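Autotransporter adhesin/invasin TibA (Escherichia coli, PDB 4Q1Q) mediates adhesion to and invasion of human intestinal epithelial cells and bacterial aggregation through TibA-TibA interaction, and enhances biofilm formation. Local coordinates at residues L253-G258 / S277-G282; D32-T37 / G43-S48; D13-T16 / E21-K24. All blocks are in the same frame, centred on the assembly; numbering follows the deposited sequence.

Contact 1 (L253-G258 / S277-G282). With 289 (D-glycero-alpha-D-manno-heptopyranose), chain B.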
loop_
_atom_site.group_PDB
_atom_site.type_symbol
_atom_site.label_atom_id
_atom_site.label_comp_id
_atom_site.label_asym_id
_atom_site.label_seq_id
_atom_site.Cartn_x
_atom_site.Cartn_y
_atom_site.Cartn_z
ATOM N N LEU A 253 -3.621 -8.770 -25.191
ATOM C CA LEU A 253 -2.366 -8.032 -25.124
ATOM C C LEU A 253 -2.403 -7.012 -26.263
ATOM O O LEU A 253 -2.571 -7.346 -27.436
ATOM C CB LEU A 253 -1.171 -8.975 -25.239
ATOM C CG LEU A 253 0.184 -8.383 -25.635
ATOM C CD1 LEU A 253 0.678 -7.605 -24.428
ATOM C CD2 LEU A 253 1.134 -9.489 -26.070
ATOM N N GLN A 254 -2.275 -5.742 -25.902
ATOM C CA GLN A 254 -2.154 -4.702 -26.915
ATOM C C GLN A 254 -0.828 -3.971 -26.826
ATOM O O GLN A 254 -0.458 -3.406 -25.796
ATOM C CB GLN A 254 -3.292 -3.728 -26.700
ATOM C CG GLN A 254 -3.453 -2.747 -27.846
ATOM C CD GLN A 254 -4.711 -1.930 -27.663
ATOM O OE1 GLN A 254 -5.492 -2.134 -26.730
ATOM N NE2 GLN A 254 -4.893 -0.971 -28.548
ATOM N N VAL A 255 -0.090 -4.002 -27.928
ATOM C CA VAL A 255 1.240 -3.414 -27.948
ATOM C C VAL A 255 1.239 -2.212 -28.889
ATOM O O VAL A 255 0.939 -2.332 -30.070
ATOM C CB VAL A 255 2.281 -4.461 -28.381
ATOM C CG1 VAL A 255 3.703 -3.918 -28.320
ATOM C CG2 VAL A 255 2.150 -5.696 -27.499
ATOM N N GLU A 256 1.538 -1.035 -28.363
ATOM C CA GLU A 256 1.607 0.151 -29.208
ATOM C C GLU A 256 2.954 0.184 -29.903
ATOM O O GLU A 256 3.893 -0.506 -29.504
ATOM C CB GLU A 256 1.488 1.439 -28.402
ATOM C CG GLU A 256 0.307 1.478 -27.458
ATOM C CD GLU A 256 -0.979 1.845 -28.176
ATOM O OE1 GLU A 256 -2.016 1.986 -27.491
ATOM O OE2 GLU A 256 -0.936 1.997 -29.418
ATOM N N ALA A 257 3.040 0.986 -30.959
ATOM C CA ALA A 257 4.259 1.046 -31.749
ATOM C C ALA A 257 5.402 1.411 -30.821
ATOM O O ALA A 257 5.257 2.300 -29.988
ATOM C CB ALA A 257 4.120 2.037 -32.895
ATOM N N GLY A 258 6.513 0.688 -30.936
ATOM C CA GLY A 258 7.643 0.883 -30.032
ATOM C C GLY A 258 7.575 0.207 -28.669
ATOM O O GLY A 258 8.523 0.364 -27.892
ATOM N N SER A 277 5.902 -4.527 -36.851
ATOM C CA SER A 277 6.060 -5.960 -37.087
ATOM C C SER A 277 6.923 -6.747 -36.103
ATOM O O SER A 277 6.775 -7.961 -35.971
ATOM C CB SER A 277 6.676 -6.194 -38.464
ATOM O OG SER A 277 7.980 -5.643 -38.477
ATOM N N ALA A 278 7.915 -6.129 -35.487
ATOM C CA ALA A 278 8.784 -6.935 -34.623
ATOM C C ALA A 278 8.412 -6.691 -33.155
ATOM O O ALA A 278 9.266 -6.610 -32.273
ATOM C CB ALA A 278 10.250 -6.643 -34.927
ATOM N N ALA A 279 7.115 -6.576 -32.886
ATOM C CA ALA A 279 6.658 -6.112 -31.578
ATOM C C ALA A 279 6.536 -7.254 -30.573
ATOM O O ALA A 279 6.774 -7.061 -29.382
ATOM C CB ALA A 279 5.321 -5.392 -31.706
ATOM N N VAL A 280 6.159 -8.436 -31.051
ATOM C CA VAL A 280 5.789 -9.542 -30.171
ATOM C C VAL A 280 6.479 -10.849 -30.560
ATOM O O VAL A 280 6.522 -11.168 -31.748
ATOM C CB VAL A 280 4.264 -9.755 -30.218
ATOM C CG1 VAL A 280 3.860 -11.020 -29.480
ATOM C CG2 VAL A 280 3.526 -8.564 -29.626
ATOM N N SER A 281 6.974 -11.598 -29.575
ATOM C CA SER A 281 7.660 -12.874 -29.798
ATOM C C SER A 281 6.943 -14.046 -29.125
ATOM O O SER A 281 6.862 -14.107 -27.897
ATOM C CB SER A 281 9.106 -12.847 -29.290
ATOM O OG SER A 281 9.845 -11.750 -29.808
ATOM N N GLY A 282 6.452 -14.978 -29.941
ATOM C CA GLY A 282 5.802 -16.199 -29.467
ATOM C C GLY A 282 6.760 -17.374 -29.399
ATOM O O GLY A 282 7.768 -17.344 -28.690
HETATM O O7 289 B . 6.250 -6.718 -41.836
HETATM C C7 289 B . 6.893 -5.638 -42.533
HETATM C C6 289 B . 8.390 -5.627 -42.282
HETATM O O6 289 B . 8.983 -4.781 -43.269
HETATM C C5 289 B . 8.659 -5.150 -40.858
HETATM O O5 289 B . 8.600 -6.358 -40.103
HETATM C C1 289 B . 9.066 -6.317 -38.752
HETATM C C2 289 B . 10.544 -5.948 -38.841
HETATM O O2 289 B . 11.267 -6.805 -39.733
HETATM C C3 289 B . 10.518 -4.491 -39.286
HETATM O O3 289 B . 11.829 -3.948 -39.128
HETATM C C4 289 B . 9.970 -4.391 -40.702
HETATM O O4 289 B . 9.650 -3.038 -41.035
#

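Contact 2 (D32-T37 / G43-S48). With 289 (D-glycero-alpha-D-manno-heptopyranose), chain D; 289 (D-glycero-alpha-D-manno-heptopyranose), chain C; 289 (D-glycero-alpha-D-manno-heptopyranose), chain G.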
loop_
_atom_site.group_PDB
_atom_site.type_symbol
_atom_site.label_atom_id
_atom_site.label_comp_id
_atom_site.label_asym_id
_atom_site.label_seq_id
_atom_site.Cartn_x
_atom_site.Cartn_y
_atom_site.Cartn_z
ATOM N N ASP A 32 1.984 -1.693 31.387
ATOM C CA ASP A 32 1.114 -0.530 31.395
ATOM C C ASP A 32 0.045 -0.635 30.307
ATOM O O ASP A 32 0.178 -1.367 29.323
ATOM C CB ASP A 32 1.929 0.757 31.232
ATOM C CG ASP A 32 2.806 1.068 32.438
ATOM O OD1 ASP A 32 2.403 0.721 33.571
ATOM O OD2 ASP A 32 3.883 1.688 32.255
ATOM N N THR A 33 -1.017 0.135 30.521
ATOM C CA THR A 33 -2.208 0.105 29.690
ATOM C C THR A 33 -2.792 1.495 29.507
ATOM O O THR A 33 -2.797 2.311 30.425
ATOM C CB THR A 33 -3.274 -0.801 30.334
ATOM O OG1 THR A 33 -3.016 -2.144 29.908
ATOM C CG2 THR A 33 -4.701 -0.411 29.941
ATOM N N ALA A 34 -3.339 1.743 28.325
ATOM C CA ALA A 34 -4.006 3.011 28.068
ATOM C C ALA A 34 -5.179 2.738 27.142
ATOM O O ALA A 34 -5.021 2.022 26.156
ATOM C CB ALA A 34 -3.040 4.016 27.470
ATOM N N LYS A 35 -6.353 3.260 27.485
ATOM C CA LYS A 35 -7.553 3.007 26.701
ATOM C C LYS A 35 -8.306 4.311 26.462
ATOM O O LYS A 35 -8.321 5.204 27.315
ATOM C CB LYS A 35 -8.430 1.949 27.385
ATOM C CG LYS A 35 -7.696 0.640 27.632
ATOM C CD LYS A 35 -8.475 -0.354 28.480
ATOM C CE LYS A 35 -9.686 -0.916 27.750
ATOM N NZ LYS A 35 -9.343 -1.644 26.500
ATOM N N ASN A 36 -8.916 4.398 25.285
ATOM C CA ASN A 36 -9.666 5.577 24.840
ATOM C C ASN A 36 -8.953 6.897 25.137
ATOM O O ASN A 36 -9.595 7.879 25.505
ATOM C CB ASN A 36 -11.064 5.609 25.469
ATOM C CG ASN A 36 -12.139 4.972 24.603
ATOM O OD1 ASN A 36 -12.047 4.934 23.374
ATOM N ND2 ASN A 36 -13.198 4.498 25.253
ATOM N N THR A 37 -7.628 6.915 25.003
ATOM C CA THR A 37 -6.879 8.160 25.107
ATOM C C THR A 37 -7.167 9.061 23.913
ATOM O O THR A 37 -7.363 8.586 22.794
ATOM C CB THR A 37 -5.369 7.905 25.158
ATOM O OG1 THR A 37 -5.084 6.840 26.070
ATOM C CG2 THR A 37 -4.649 9.166 25.590
ATOM N N GLY A 43 0.402 17.032 22.416
ATOM C CA GLY A 43 0.384 15.732 23.088
ATOM C C GLY A 43 1.263 14.642 22.486
ATOM O O GLY A 43 1.173 14.364 21.283
ATOM N N LYS A 44 2.090 14.028 23.331
ATOM C CA LYS A 44 2.914 12.884 22.969
ATOM C C LYS A 44 2.598 11.632 23.800
ATOM O O LYS A 44 2.738 11.643 25.024
ATOM C CB LYS A 44 4.390 13.252 23.154
ATOM C CG LYS A 44 4.815 14.557 22.498
ATOM C CD LYS A 44 6.158 14.448 21.792
ATOM C CE LYS A 44 6.272 15.421 20.627
ATOM N NZ LYS A 44 6.994 14.844 19.456
ATOM N N GLN A 45 2.159 10.553 23.154
ATOM C CA GLN A 45 2.098 9.232 23.784
ATOM C C GLN A 45 3.254 8.337 23.341
ATOM O O GLN A 45 3.444 8.091 22.146
ATOM C CB GLN A 45 0.785 8.517 23.453
ATOM C CG GLN A 45 0.547 7.264 24.290
ATOM C CD GLN A 45 -0.642 6.439 23.829
ATOM O OE1 GLN A 45 -0.604 5.837 22.759
ATOM N NE2 GLN A 45 -1.684 6.366 24.651
ATOM N N TYR A 46 4.016 7.829 24.303
ATOM C CA TYR A 46 5.122 6.942 23.998
ATOM C C TYR A 46 4.778 5.556 24.513
ATOM O O TYR A 46 4.642 5.369 25.721
ATOM C CB TYR A 46 6.429 7.386 24.650
ATOM C CG TYR A 46 6.923 8.759 24.261
ATOM C CD1 TYR A 46 6.274 9.892 24.734
ATOM C CD2 TYR A 46 8.046 8.928 23.455
ATOM C CE1 TYR A 46 6.719 11.159 24.412
ATOM C CE2 TYR A 46 8.503 10.195 23.131
ATOM C CZ TYR A 46 7.827 11.305 23.611
ATOM O OH TYR A 46 8.199 12.602 23.333
ATOM N N VAL A 47 4.648 4.601 23.595
ATOM C CA VAL A 47 4.324 3.225 23.945
ATOM C C VAL A 47 5.588 2.380 23.869
ATOM O O VAL A 47 6.002 2.000 22.776
ATOM C CB VAL A 47 3.254 2.611 23.027
ATOM C CG1 VAL A 47 2.806 1.266 23.584
ATOM C CG2 VAL A 47 2.046 3.521 22.856
ATOM N N SER A 48 6.188 2.060 25.013
ATOM C CA SER A 48 7.464 1.337 25.032
ATOM C C SER A 48 7.330 -0.178 25.201
ATOM O O SER A 48 6.232 -0.738 25.207
ATOM C CB SER A 48 8.394 1.875 26.127
ATOM O OG SER A 48 8.324 3.282 26.320
HETATM O O7 289 D . 14.445 2.131 26.447
HETATM C C7 289 D . 13.076 1.798 26.192
HETATM C C6 289 D . 12.103 2.421 27.192
HETATM O O6 289 D . 12.773 3.047 28.293
HETATM C C5 289 D . 11.208 3.458 26.522
HETATM O O5 289 D . 10.081 3.573 27.385
HETATM C C1 289 D . 9.022 4.305 26.754
HETATM C C2 289 D . 9.456 5.771 26.623
HETATM O O2 289 D . 9.685 6.380 27.900
HETATM C C3 289 D . 10.697 5.784 25.729
HETATM O O3 289 D . 11.249 7.095 25.584
HETATM C C4 289 D . 11.764 4.862 26.298
HETATM O O4 289 D . 12.835 4.882 25.356
HETATM O O7 289 C . -15.122 5.407 20.415
HETATM C C7 289 C . -13.938 4.602 20.345
HETATM C C6 289 C . -13.860 3.603 21.500
HETATM O O6 289 C . -15.160 3.077 21.790
HETATM C C5 289 C . -12.906 2.444 21.229
HETATM O O5 289 C . -12.383 1.994 22.480
HETATM C C1 289 C . -11.391 0.971 22.340
HETATM C C2 289 C . -11.913 -0.322 21.715
HETATM O O2 289 C . -12.745 -1.070 22.609
HETATM C C3 289 C . -12.648 0.033 20.424
HETATM O O3 289 C . -13.415 -1.105 20.014
HETATM C C4 289 C . -13.561 1.253 20.536
HETATM O O4 289 C . -13.936 1.631 19.210
HETATM O O7 289 G . 14.486 1.590 22.982
HETATM C C7 289 G . 13.346 2.048 22.235
HETATM C C6 289 G . 13.424 3.569 22.158
HETATM O O6 289 G . 14.609 3.932 21.443
HETATM C C5 289 G . 12.213 4.182 21.465
HETATM O O5 289 G . 11.166 4.230 22.429
HETATM C C1 289 G . 9.989 4.815 21.879
HETATM C C2 289 G . 10.234 6.290 21.591
HETATM O O2 289 G . 10.758 7.003 22.715
HETATM C C3 289 G . 11.237 6.303 20.445
HETATM O O3 289 G . 11.470 7.655 20.041
HETATM C C4 289 G . 12.488 5.581 20.929
HETATM O O4 289 G . 13.374 5.456 19.822
#

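Contact 3 (D13-T16 / E21-K24)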
loop_
_atom_site.group_PDB
_atom_site.type_symbol
_atom_site.label_atom_id
_atom_site.label_comp_id
_atom_site.label_asym_id
_atom_site.label_seq_id
_atom_site.Cartn_x
_atom_site.Cartn_y
_atom_site.Cartn_z
ATOM N N ASP A 13 -7.435 5.617 31.489
ATOM C CA ASP A 13 -8.664 5.498 30.712
ATOM C C ASP A 13 -9.325 6.848 30.446
ATOM O O ASP A 13 -9.371 7.722 31.305
ATOM C CB ASP A 13 -9.655 4.557 31.413
ATOM C CG ASP A 13 -10.927 4.334 30.606
ATOM O OD1 ASP A 13 -10.863 3.801 29.475
ATOM O OD2 ASP A 13 -12.013 4.693 31.106
ATOM N N ASN A 14 -9.855 7.011 29.240
ATOM C CA ASN A 14 -10.503 8.262 28.844
ATOM C C ASN A 14 -9.729 9.520 29.246
ATOM O O ASN A 14 -10.307 10.591 29.423
ATOM C CB ASN A 14 -11.944 8.284 29.371
ATOM C CG ASN A 14 -12.808 7.230 28.703
ATOM O OD1 ASN A 14 -12.300 6.219 28.222
ATOM N ND2 ASN A 14 -14.111 7.467 28.637
ATOM N N GLN A 15 -8.411 9.368 29.364
ATOM C CA GLN A 15 -7.485 10.482 29.510
ATOM C C GLN A 15 -7.370 11.229 28.186
ATOM O O GLN A 15 -7.239 10.610 27.130
ATOM C CB GLN A 15 -6.098 9.976 29.924
ATOM C CG GLN A 15 -5.941 9.613 31.393
ATOM C CD GLN A 15 -5.584 10.815 32.248
ATOM O OE1 GLN A 15 -6.260 11.843 32.197
ATOM N NE2 GLN A 15 -4.507 10.706 33.018
ATOM N N THR A 16 -7.448 12.553 28.253
ATOM C CA THR A 16 -7.146 13.427 27.130
ATOM C C THR A 16 -5.847 14.136 27.496
ATOM O O THR A 16 -5.646 14.518 28.652
ATOM C CB THR A 16 -8.245 14.474 26.856
ATOM O OG1 THR A 16 -9.467 13.843 26.458
ATOM C CG2 THR A 16 -7.857 15.407 25.730
ATOM N N GLU A 21 -3.810 20.570 28.514
ATOM C CA GLU A 21 -4.387 19.463 29.255
ATOM C C GLU A 21 -3.643 19.309 30.575
ATOM O O GLU A 21 -2.657 20.002 30.838
ATOM C CB GLU A 21 -4.323 18.166 28.443
ATOM C CG GLU A 21 -5.662 17.674 27.919
ATOM C CD GLU A 21 -6.330 18.648 26.971
ATOM O OE1 GLU A 21 -5.640 19.572 26.486
ATOM O OE2 GLU A 21 -7.543 18.477 26.727
ATOM N N THR A 22 -4.156 18.390 31.385
ATOM C CA THR A 22 -3.542 18.014 32.657
ATOM C C THR A 22 -2.089 17.542 32.553
ATOM O O THR A 22 -1.267 17.801 33.433
ATOM C CB THR A 22 -4.344 16.889 33.344
ATOM O OG1 THR A 22 -3.576 16.389 34.443
ATOM C CG2 THR A 22 -4.634 15.718 32.409
ATOM N N SER A 23 -1.784 16.799 31.495
ATOM C CA SER A 23 -0.436 16.274 31.285
ATOM C C SER A 23 -0.133 16.322 29.796
ATOM O O SER A 23 -1.045 16.261 28.971
ATOM C CB SER A 23 -0.287 14.838 31.797
ATOM O OG SER A 23 -0.500 14.790 33.197
ATOM N N LYS A 24 1.153 16.425 29.477
ATOM C CA LYS A 24 1.598 16.554 28.098
ATOM C C LYS A 24 2.089 15.211 27.558
ATOM O O LYS A 24 1.650 14.739 26.508
ATOM C CB LYS A 24 2.705 17.607 28.035
ATOM C CG LYS A 24 2.608 18.531 26.835
ATOM C CD LYS A 24 1.331 19.356 26.844
ATOM C CE LYS A 24 1.240 20.261 25.624
ATOM N NZ LYS A 24 1.473 21.708 25.888
#

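Contact 1 (L253-G258 / S277-G282)
No ring or amide takes part where Val255 meets Ala279 and Val280; methyl groups alone do the touching. The fork of Val255 divides its work. CG1 reaches CB of Ala279 at 4.0 Å, while CG2 meets CG2 of Val280 at 3.8 Å, the two valines crossing obliquely. In Val255 the branch CG1 is turned anti to the backbone N (chi1 -176°), which places CG2 beside that N and in front of Val280. More loosely, CD2 of Leu253 stands 4.4 Å from the same CG2 of Val280. The tie is purely apolar, with no hydrogen bond across it. Behind it, strand 252-255 is hydrogen-bonded through its backbone to strand 233-236 and to strand 271-273, and Val280 also packs on Ala261 and Val264 of strand 260-266. The incoming loop carries a heptose as well: OG of Ser277 is bonded covalently to C1 of the sugar at 1.3 Å, on a residue that does not join the packing. This is the aliphatic packing that fills a right-handed parallel beta-helix, here near the C-terminal end of the passenger fragment, where the loop after strand 271-273 lays Ala279 and the still partly exposed Val280 against aliphatic residues of an earlier turn.

Contact 2 (D32-T37 / G43-S48)
The interior of one turn of a parallel beta-helix is bridged where Gln45 of strand 44-47 reaches across to Ala34 and Thr37, and the bridge belongs to an interior glutamine pair, since OE1 of Gln45 is hydrogen-bonded to NE2 of Gln64 on the following turn. The end that faces segment 32-37 is the NE2 of Gln45. It lies 3.9 Å from CB of Ala34 and 3.7 Å from OG1 of Thr37, the latter too long to be counted as a hydrogen bond; CB of Thr37 follows at 4.0 Å. Gln45 arrives there by a stretched chain, with CG anti to the backbone N (chi1 -169°) and the next torsion also extended, and it meets Thr37 from the opposite direction. Met26 touches all three of these residues and so lines the same interior from the preceding turn.

On the outside of segment 43-48 the surroundings are sugar and aromatic. The ring of Tyr46 is stacked with His27 and with His65, in a column that runs along the axis of the beta-helix. At the ring's edge, near its plane, O2 of one heptose is 3.4 Å from CD2. A second heptose is attached to Ser48, just past the strand's end, its C1 1.3 Å from OG, and its C2 comes to 4.0 Å from CB of Tyr46.

The chemistry therefore differs between inside and outside. Inside, a buried amide is fixed through its carbonyl oxygen by the next glutamine, while its nitrogen meets segment 32-37 through van der Waals contact; outside, Tyr46 offers an aromatic ring with a heptose at its edge, and Ser48 bears its sugar covalently.

Contact 3 (D13-T16 / E21-K24)
Thr16 and Glu21 make the closest approach, their side chains crossing at a slant. The methyl CG2 of Thr16 lies 3.2 Å from OE2 of Glu21, and the aliphatic part of the same glutamate presses on the backbone, with CG also 3.2 Å from the carbonyl O of Thr16. Glu21 manages both because its chain folds at the second torsion (chi2 62°), bringing the carboxylate round to the threonine methyl. Thr22 adds a looser touch: its CG2 is 4.1 Å from O of Thr16 and 4.2 Å from OE1 of Gln15. No hydrogen bond spans the two segments.

Backbone bonds to the next turn set both pieces in place. Asn14 pairs with Lys35 and Gln15 with Thr38, while Lys24 pairs with Lys44, and the side chain of Thr16 rests on Asn40. Within the loop, NZ of Lys24 is hydrogen-bonded to O of Arg19, a residue that belongs to a heptose pocket together with Ser41 and Gly42. The contact thus lies on the surface at the N-terminal end of the beta-helix, across the bend that leads from strand 16-17 to strand 25-28.

Chemically, a carboxylate and a carbonyl oxygen here face carbon-bound hydrogens, so the attraction between the segments is probably weak, and the backbone bonds to the next turn, at Asn14, Gln15 and Lys24, probably do more to hold the two segments.

Contacts 2 and 3 are neighbours at the N-terminal end of the beta-helix, their centres about 10 Å apart, and belong to successive turns. Besides the backbone pairing between those turns, side-chain packing joins them, with CG2 of Thr37 in contact 2 lying 3.3 Å from O of Gln15 in contact 3. Contact 1 lies on the opposite side of the chain's centre, about 57 Å from contact 2 and 64 Å from contact 3, centre to centre. Heptoses accompany both ends: contacts 1 and 2 each hold a serine covalently bonded to one, and near contact 3 a bound heptose lies close to Glu21. The interior is aliphatic at contact 1 but includes glutamine at contact 2.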